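Side-chain contacts in MetRS related protein (Pyrococcus horikoshii, PDB 2CWP), which probably binds tRNA through an OB-fold domain related to the C-terminal tRNA-binding domain of methionyl-tRNA synthetase: residues A[29-34]-A[76-81]; A[36-39]-A[44-47]; A[70-75]-A[83-88]. All blocks are in the same frame, centred on the assembly; numbering follows the deposited sequence.

Contact 1: A[29-34]-A[76-81]; sequences KRTKKL and KFSGVE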
loop_
_atom_site.group_PDB
_atom_site.type_symbol
_atom_site.label_atom_id
_atom_site.label_comp_id
_atom_site.label_asym_id
_atom_site.label_seq_id
_atom_site.Cartn_x
_atom_site.Cartn_y
_atom_site.Cartn_z
ATOM N N LYS A 29 -14.303 0.943 10.365
ATOM C CA LYS A 29 -15.132 1.026 11.571
ATOM C C LYS A 29 -14.688 0.085 12.687
ATOM O O LYS A 29 -14.377 -1.081 12.443
ATOM C CB LYS A 29 -16.586 0.723 11.215
ATOM C CG LYS A 29 -17.598 1.552 11.975
ATOM C CD LYS A 29 -19.007 0.992 11.805
ATOM C CE LYS A 29 -19.185 -0.306 12.587
ATOM N NZ LYS A 29 -20.572 -0.839 12.516
ATOM N N ARG A 30 -14.675 0.599 13.912
ATOM C CA ARG A 30 -14.287 -0.183 15.083
ATOM C C ARG A 30 -12.824 -0.596 15.112
ATOM O O ARG A 30 -12.482 -1.655 15.636
ATOM C CB ARG A 30 -15.177 -1.426 15.209
ATOM C CG ARG A 30 -16.552 -1.115 15.772
ATOM C CD ARG A 30 -17.480 -2.319 15.743
ATOM N NE ARG A 30 -17.791 -2.726 14.377
ATOM C CZ ARG A 30 -18.934 -3.295 14.007
ATOM N NH1 ARG A 30 -19.884 -3.527 14.903
ATOM N NH2 ARG A 30 -19.131 -3.621 12.735
ATOM N N THR A 31 -11.968 0.242 14.536
ATOM C CA THR A 31 -10.536 -0.019 14.523
ATOM C C THR A 31 -9.858 1.306 14.803
ATOM O O THR A 31 -10.420 2.367 14.534
ATOM C CB THR A 31 -10.046 -0.534 13.151
ATOM O OG1 THR A 31 -9.861 0.574 12.260
ATOM C CG2 THR A 31 -11.067 -1.491 12.549
ATOM N N LYS A 32 -8.648 1.242 15.337
ATOM C CA LYS A 32 -7.906 2.453 15.651
ATOM C C LYS A 32 -6.761 2.680 14.679
ATOM O O LYS A 32 -6.325 3.810 14.476
ATOM C CB LYS A 32 -7.359 2.375 17.077
ATOM C CG LYS A 32 -8.446 2.274 18.140
ATOM C CD LYS A 32 -7.867 2.491 19.524
ATOM C CE LYS A 32 -8.949 2.435 20.591
ATOM N NZ LYS A 32 -8.405 2.719 21.947
ATOM N N LYS A 33 -6.291 1.602 14.062
ATOM C CA LYS A 33 -5.166 1.687 13.134
ATOM C C LYS A 33 -5.474 1.382 11.670
ATOM O O LYS A 33 -4.695 1.744 10.793
ATOM C CB LYS A 33 -4.063 0.728 13.572
ATOM C CG LYS A 33 -3.494 0.970 14.945
ATOM C CD LYS A 33 -2.362 0.001 15.183
ATOM C CE LYS A 33 -1.413 0.510 16.252
ATOM N NZ LYS A 33 -0.200 -0.359 16.328
ATOM N N LEU A 34 -6.598 0.724 11.401
ATOM C CA LEU A 34 -6.904 0.340 10.032
ATOM C C LEU A 34 -7.503 1.392 9.129
ATOM O O LEU A 34 -8.373 2.152 9.531
ATOM C CB LEU A 34 -7.808 -0.900 10.013
ATOM C CG LEU A 34 -7.287 -2.195 10.643
ATOM C CD1 LEU A 34 -8.172 -3.347 10.171
ATOM C CD2 LEU A 34 -5.857 -2.460 10.241
ATOM N N LYS A 76 -8.478 -10.739 4.526
ATOM C CA LYS A 76 -9.560 -9.958 5.112
ATOM C C LYS A 76 -9.202 -9.440 6.502
ATOM O O LYS A 76 -8.835 -10.208 7.387
ATOM C CB LYS A 76 -10.825 -10.814 5.198
ATOM C CG LYS A 76 -10.551 -12.255 5.632
ATOM C CD LYS A 76 -11.766 -12.906 6.280
ATOM C CE LYS A 76 -12.054 -12.296 7.649
ATOM N NZ LYS A 76 -13.241 -12.917 8.303
ATOM N N PHE A 77 -9.302 -8.130 6.685
ATOM C CA PHE A 77 -9.004 -7.523 7.974
ATOM C C PHE A 77 -10.287 -6.894 8.464
ATOM O O PHE A 77 -10.840 -6.009 7.809
ATOM C CB PHE A 77 -7.917 -6.448 7.845
ATOM C CG PHE A 77 -6.612 -6.965 7.308
ATOM C CD1 PHE A 77 -6.466 -7.253 5.955
ATOM C CD2 PHE A 77 -5.531 -7.174 8.156
ATOM C CE1 PHE A 77 -5.263 -7.742 5.453
ATOM C CE2 PHE A 77 -4.320 -7.664 7.665
ATOM C CZ PHE A 77 -4.186 -7.949 6.308
ATOM N N SER A 78 -10.770 -7.358 9.613
ATOM C CA SER A 78 -12.010 -6.835 10.168
ATOM C C SER A 78 -13.088 -6.921 9.089
ATOM O O SER A 78 -13.827 -5.966 8.842
ATOM C CB SER A 78 -11.820 -5.380 10.614
ATOM O OG SER A 78 -10.766 -5.269 11.558
ATOM N N GLY A 79 -13.143 -8.077 8.431
ATOM C CA GLY A 79 -14.128 -8.307 7.393
ATOM C C GLY A 79 -13.882 -7.583 6.084
ATOM O O GLY A 79 -14.752 -7.586 5.212
ATOM N N VAL A 80 -12.714 -6.959 5.937
ATOM C CA VAL A 80 -12.401 -6.241 4.703
ATOM C C VAL A 80 -11.358 -6.985 3.874
ATOM O O VAL A 80 -10.276 -7.319 4.358
ATOM C CB VAL A 80 -11.883 -4.819 4.982
ATOM C CG1 VAL A 80 -11.728 -4.069 3.675
ATOM C CG2 VAL A 80 -12.833 -4.089 5.902
ATOM N N GLU A 81 -11.701 -7.236 2.618
ATOM C CA GLU A 81 -10.822 -7.945 1.701
ATOM C C GLU A 81 -9.727 -7.014 1.193
ATOM O O GLU A 81 -10.003 -6.052 0.485
ATOM C CB GLU A 81 -11.647 -8.488 0.524
ATOM C CG GLU A 81 -10.871 -9.245 -0.554
ATOM C CD GLU A 81 -10.455 -10.644 -0.125
ATOM O OE1 GLU A 81 -9.651 -10.756 0.824
ATOM O OE2 GLU A 81 -10.930 -11.634 -0.734
#
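Thr-31 and Leu-34, in the irregular loop 29-34, face the tip of a short hairpin, 76-81, without pairing with it. The backbones stay well apart: the nearest CA atoms are those of Thr-31 and Ser-78, 8.2 Å from each other. The hairpin turns through a type I' beta turn from Phe-77 to Val-80, with Ser-78 and Gly-79 at its corners, both at positive phi.

Leu-34 makes two of the three side-chain approaches. Its CG lies anti to its own carbonyl carbon (chi1 -61°), a setting from which the CD1 branch reaches the hairpin. There CD1 comes within 3.5 Å of Ser-78 OG and 3.9 Å of Phe-77 CB. The phenylalanine is thus met at the root of its side chain; the ring leads away, and the two side chains cross at about a right angle. Ser-78 OG also has the methyl CG2 of Thr-31 beside it, at 3.9 Å. The other branch of Thr-31 turns inward to its own loop: OG1 hydrogen-bonds to Ile-28 O and accepts a weak, bent bond from Leu-34 N (3.4 Å, 131° at the hydrogen), tying the two touching residues of this loop together.

Leu-34 further rests on Ile-28 and on Val-49 of strand 45-50, and Val-80 touches the same two residues. Within a putative tRNA-binding domain of the OB type, the connection between strands 17-27 and 35-40 thus sets two methyls against the serine hydroxyl and the CB of Phe-77, in a beta hairpin with a two-residue turn.

Contact 2: A[36-39]-A[44-47]; sequences KLIV and EERT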
loop_
_atom_site.group_PDB
_atom_site.type_symbol
_atom_site.label_atom_id
_atom_site.label_comp_id
_atom_site.label_asym_id
_atom_site.label_seq_id
_atom_site.Cartn_x
_atom_site.Cartn_y
_atom_site.Cartn_z
ATOM N N LYS A 36 -8.949 1.738 5.013
ATOM C CA LYS A 36 -9.289 1.067 3.766
ATOM C C LYS A 36 -8.974 2.022 2.631
ATOM O O LYS A 36 -9.351 3.195 2.677
ATOM C CB LYS A 36 -10.774 0.706 3.716
ATOM C CG LYS A 36 -11.145 -0.181 2.528
ATOM C CD LYS A 36 -12.597 -0.648 2.607
ATOM C CE LYS A 36 -13.531 0.261 1.825
ATOM N NZ LYS A 36 -13.334 0.110 0.359
ATOM N N LEU A 37 -8.266 1.525 1.623
ATOM C CA LEU A 37 -7.908 2.347 0.482
ATOM C C LEU A 37 -8.498 1.775 -0.795
ATOM O O LEU A 37 -8.586 0.561 -0.961
ATOM C CB LEU A 37 -6.387 2.392 0.312
ATOM C CG LEU A 37 -5.499 2.772 1.497
ATOM C CD1 LEU A 37 -4.053 2.327 1.218
ATOM C CD2 LEU A 37 -5.593 4.267 1.740
ATOM N N ILE A 38 -8.907 2.656 -1.696
ATOM C CA ILE A 38 -9.415 2.226 -2.988
ATOM C C ILE A 38 -8.323 2.787 -3.884
ATOM O O ILE A 38 -8.183 4.011 -4.036
ATOM C CB ILE A 38 -10.765 2.865 -3.327
ATOM C CG1 ILE A 38 -11.809 2.418 -2.303
ATOM C CG2 ILE A 38 -11.176 2.474 -4.748
ATOM C CD1 ILE A 38 -13.161 3.084 -2.470
ATOM N N VAL A 39 -7.543 1.887 -4.467
ATOM C CA VAL A 39 -6.402 2.281 -5.284
ATOM C C VAL A 39 -6.549 1.980 -6.759
ATOM O O VAL A 39 -6.894 0.860 -7.149
ATOM C CB VAL A 39 -5.151 1.589 -4.734
ATOM C CG1 VAL A 39 -3.897 2.097 -5.426
ATOM C CG2 VAL A 39 -5.104 1.805 -3.228
ATOM N N GLU A 44 -6.783 -1.500 -13.457
ATOM C CA GLU A 44 -7.654 -2.059 -12.443
ATOM C C GLU A 44 -7.658 -1.203 -11.197
ATOM O O GLU A 44 -6.808 -0.329 -11.014
ATOM C CB GLU A 44 -7.199 -3.472 -12.071
ATOM C CG GLU A 44 -5.835 -3.506 -11.408
ATOM C CD GLU A 44 -5.440 -4.893 -10.930
ATOM O OE1 GLU A 44 -4.294 -5.052 -10.443
ATOM O OE2 GLU A 44 -6.271 -5.822 -11.037
ATOM N N GLU A 45 -8.628 -1.484 -10.345
ATOM C CA GLU A 45 -8.792 -0.795 -9.086
ATOM C C GLU A 45 -8.707 -1.894 -8.040
ATOM O O GLU A 45 -9.105 -3.031 -8.296
ATOM C CB GLU A 45 -10.163 -0.126 -9.036
ATOM C CG GLU A 45 -10.177 1.157 -8.248
ATOM C CD GLU A 45 -11.568 1.729 -8.083
ATOM O OE1 GLU A 45 -12.427 1.041 -7.473
ATOM O OE2 GLU A 45 -11.788 2.864 -8.559
ATOM N N ARG A 46 -8.172 -1.575 -6.871
ATOM C CA ARG A 46 -8.061 -2.580 -5.824
ATOM C C ARG A 46 -8.322 -1.989 -4.449
ATOM O O ARG A 46 -8.122 -0.796 -4.219
ATOM C CB ARG A 46 -6.677 -3.218 -5.858
ATOM C CG ARG A 46 -6.197 -3.468 -7.260
ATOM C CD ARG A 46 -5.043 -4.433 -7.295
ATOM N NE ARG A 46 -5.436 -5.745 -6.801
ATOM C CZ ARG A 46 -4.689 -6.831 -6.936
ATOM N NH1 ARG A 46 -3.519 -6.744 -7.555
ATOM N NH2 ARG A 46 -5.108 -7.994 -6.454
ATOM N N THR A 47 -8.782 -2.836 -3.542
ATOM C CA THR A 47 -9.060 -2.422 -2.182
ATOM C C THR A 47 -7.893 -2.890 -1.357
ATOM O O THR A 47 -7.572 -4.081 -1.333
ATOM C CB THR A 47 -10.359 -3.059 -1.659
ATOM O OG1 THR A 47 -11.455 -2.591 -2.455
ATOM C CG2 THR A 47 -10.601 -2.687 -0.194
#
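Strands 36-39 and 45-47 run antiparallel at 171°, their axes 4.6 Å apart at closest approach, with Val-39 and Arg-46 as a hydrogen-bonded pair and Ile-38 and Thr-47 as a non-hydrogen-bonded one. In the first pair Val-39 N reaches Arg-46 O at 2.8 Å in an almost straight line (177°), and Arg-46 N to Val-39 O closes the ring.

On the face bearing Ile-38 and Thr-47, contact runs along diagonals. Ile-38 CG2, anti to its backbone N, lies against the carboxylate end of Glu-45, 3.3 Å from OE1, while the extended glutamate chain brings CG to 3.9 Å from the same methyl. On the next diagonal of this face, Thr-47 CG2 meets Lys-36 CG at 3.7 Å. The lysine bends at chi3 and chi4, curling back far enough that Lys-36 NZ also lies 3.9 Å from Thr-47 CG2. Val-39 and Arg-46 occupy the reverse face, where the arginine extends away from its partner and its NH1 forms a salt bridge with Glu-44 OE1 (3.4 Å).

This hairpin is part of the curled sheet: strand 35-40 pairs on its other edge with strand 17-27, and Leu-37 and Val-39 pack on Phe-68 of strand 65-69. Gln-83 OE1 accepts a hydrogen bond from the backbone N of Thr-47, and Arg-46 NH1 makes a weak bond to Val-70 O.

Contact 3: A[70-75]-A[83-88]; sequences VNLKPK and QGMLIL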
loop_
_atom_site.group_PDB
_atom_site.type_symbol
_atom_site.label_atom_id
_atom_site.label_comp_id
_atom_site.label_asym_id
_atom_site.label_seq_id
_atom_site.Cartn_x
_atom_site.Cartn_y
_atom_site.Cartn_z
ATOM N N VAL A 70 1.158 -5.980 -5.194
ATOM C CA VAL A 70 -0.149 -6.425 -5.684
ATOM C C VAL A 70 -0.393 -7.904 -6.034
ATOM O O VAL A 70 -1.508 -8.263 -6.442
ATOM C CB VAL A 70 -0.566 -5.603 -6.927
ATOM C CG1 VAL A 70 -0.579 -4.113 -6.589
ATOM C CG2 VAL A 70 0.387 -5.885 -8.089
ATOM N N ASN A 71 0.613 -8.762 -5.896
ATOM C CA ASN A 71 0.407 -10.173 -6.214
ATOM C C ASN A 71 0.538 -11.048 -4.979
ATOM O O ASN A 71 1.104 -12.136 -5.038
ATOM C CB ASN A 71 1.377 -10.645 -7.325
ATOM C CG ASN A 71 2.833 -10.733 -6.863
ATOM O OD1 ASN A 71 3.279 -9.982 -5.993
ATOM N ND2 ASN A 71 3.584 -11.643 -7.474
ATOM N N LEU A 72 0.007 -10.562 -3.861
ATOM C CA LEU A 72 0.037 -11.301 -2.607
ATOM C C LEU A 72 -1.288 -12.037 -2.407
ATOM O O LEU A 72 -2.283 -11.741 -3.072
ATOM C CB LEU A 72 0.260 -10.361 -1.419
ATOM C CG LEU A 72 1.569 -9.573 -1.299
ATOM C CD1 LEU A 72 1.622 -8.921 0.072
ATOM C CD2 LEU A 72 2.755 -10.483 -1.493
ATOM N N LYS A 73 -1.287 -12.992 -1.482
ATOM C CA LYS A 73 -2.474 -13.777 -1.161
ATOM C C LYS A 73 -3.494 -12.827 -0.520
ATOM O O LYS A 73 -3.185 -12.160 0.475
ATOM C CB LYS A 73 -2.101 -14.886 -0.169
ATOM C CG LYS A 73 -3.096 -16.032 -0.091
ATOM C CD LYS A 73 -2.775 -17.122 -1.113
ATOM C CE LYS A 73 -1.688 -18.072 -0.604
ATOM N NZ LYS A 73 -0.464 -17.358 -0.140
ATOM N N PRO A 74 -4.718 -12.748 -1.085
ATOM C CA PRO A 74 -5.768 -11.868 -0.550
ATOM C C PRO A 74 -5.958 -12.099 0.944
ATOM O O PRO A 74 -5.726 -13.202 1.438
ATOM C CB PRO A 74 -7.002 -12.265 -1.355
ATOM C CG PRO A 74 -6.426 -12.710 -2.661
ATOM C CD PRO A 74 -5.226 -13.529 -2.226
ATOM N N LYS A 75 -6.375 -11.063 1.663
ATOM C CA LYS A 75 -6.578 -11.183 3.100
ATOM C C LYS A 75 -7.649 -10.234 3.619
ATOM O O LYS A 75 -7.725 -9.079 3.208
ATOM C CB LYS A 75 -5.257 -10.945 3.838
ATOM C CG LYS A 75 -4.340 -12.152 3.846
ATOM C CD LYS A 75 -4.940 -13.268 4.694
ATOM C CE LYS A 75 -4.196 -14.586 4.537
ATOM N NZ LYS A 75 -4.367 -15.172 3.175
ATOM N N GLN A 83 -6.605 -6.548 -1.187
ATOM C CA GLN A 83 -6.011 -7.140 -2.388
ATOM C C GLN A 83 -4.606 -6.601 -2.698
ATOM O O GLN A 83 -4.226 -6.481 -3.865
ATOM C CB GLN A 83 -6.912 -6.866 -3.596
ATOM C CG GLN A 83 -8.388 -7.171 -3.394
ATOM C CD GLN A 83 -9.234 -6.651 -4.539
ATOM O OE1 GLN A 83 -9.364 -5.442 -4.733
ATOM N NE2 GLN A 83 -9.804 -7.563 -5.314
ATOM N N GLY A 84 -3.846 -6.274 -1.662
ATOM C CA GLY A 84 -2.505 -5.759 -1.867
ATOM C C GLY A 84 -1.942 -5.195 -0.585
ATOM O O GLY A 84 -2.491 -5.409 0.490
ATOM N N MET A 85 -0.848 -4.452 -0.683
ATOM C CA MET A 85 -0.257 -3.898 0.513
ATOM C C MET A 85 0.581 -2.648 0.256
ATOM O O MET A 85 1.471 -2.650 -0.595
ATOM C CB MET A 85 0.581 -4.974 1.187
ATOM C CG MET A 85 1.191 -4.560 2.487
ATOM S SD MET A 85 1.963 -5.989 3.276
ATOM C CE MET A 85 3.404 -6.200 2.207
ATOM N N LEU A 86 0.281 -1.594 1.009
ATOM C CA LEU A 86 0.984 -0.320 0.909
ATOM C C LEU A 86 2.408 -0.421 1.460
ATOM O O LEU A 86 2.607 -0.831 2.601
ATOM C CB LEU A 86 0.225 0.754 1.694
ATOM C CG LEU A 86 0.893 2.137 1.815
ATOM C CD1 LEU A 86 1.044 2.753 0.440
ATOM C CD2 LEU A 86 0.064 3.057 2.723
ATOM N N ILE A 87 3.387 -0.046 0.652
ATOM C CA ILE A 87 4.790 -0.060 1.080
ATOM C C ILE A 87 5.168 1.294 1.711
ATOM O O ILE A 87 4.858 2.352 1.162
ATOM C CB ILE A 87 5.745 -0.309 -0.111
ATOM C CG1 ILE A 87 5.477 -1.689 -0.721
ATOM C CG2 ILE A 87 7.203 -0.180 0.353
ATOM C CD1 ILE A 87 5.574 -2.841 0.276
ATOM N N LEU A 88 5.833 1.249 2.858
ATOM C CA LEU A 88 6.274 2.453 3.548
ATOM C C LEU A 88 7.583 2.221 4.275
ATOM O O LEU A 88 8.094 1.093 4.292
ATOM C CB LEU A 88 5.216 2.915 4.545
ATOM C CG LEU A 88 4.498 1.878 5.403
ATOM C CD1 LEU A 88 5.422 1.280 6.447
ATOM C CD2 LEU A 88 3.323 2.576 6.058
#
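Leu-72 lays its CD1 methyl against the terminal methyl of Met-85, CD1 to CE 3.9 Å, and the two side chains cross at a slant. Each is extended from its backbone by a different route. The methionine sets CG anti to its backbone N (chi1 -177°), continues straight through chi2, and bends at chi3 (72°), the turn that swings CE round to the leucine. Leu-72 instead has CG beside its backbone N, with its CB directed at the opposing segment. The thioether sulfur is one bond further back, and the meeting is purely apolar, methyl to methyl. Leu-72 also touches Phe-15, which extends the apolar patch to the residues that precede strand 17-27.

The backbones come closest at the other end, where the CA atoms of Val-70 and Gly-84 are 4.5 Å apart. The side chain of Val-70 is directed away from this approach. This is the point at which strand 65-69 has just ended and strand 85-86 is about to begin, two antiparallel neighbours in the curled sheet of a putative tRNA-binding domain of the OB type. Segment 70-75 and the little hairpin of strands 75-77 and 80-82 form the excursion between them. Met-85 bonds through its backbone to Val-69, and Ile-87 to Ile-67, carrying the pairing along strand 65-69.

Polar ends in this region look elsewhere. Gln-83 leaves the backbone directed away from 70-75. Asn-71 spans two backbone sites just before strand 17-27, taking a bond from Gln-16 N on OD1 and giving one from ND2 to Lys-14 O. Lys-75, poorly ordered, folds back on its own segment, where its NZ donates to Pro-74 O at 3.0 Å.

The three contacts occupy one putative tRNA-binding domain of the OB type. Contact 2 lies about 15 Å from contact 1 and about 10 Å from contact 3, centre to centre. Contact 2 falls in the chain between the two segments of contact 1, and Val-80 CG1 lies 3.7 Å from Lys-36 CD, so the returning strand of the hairpin in contact 1 reaches, through Val-80, the face of Lys-36 and Thr-47. The tie to contact 3 is polar: Thr-47 O and Gln-83 N, 2.7 Å apart, form a probable hydrogen bond. Contacts 1 and 3 alternate along the chain and meet where Glu-81 OE1 packs 3.7 Å from Pro-74 CB.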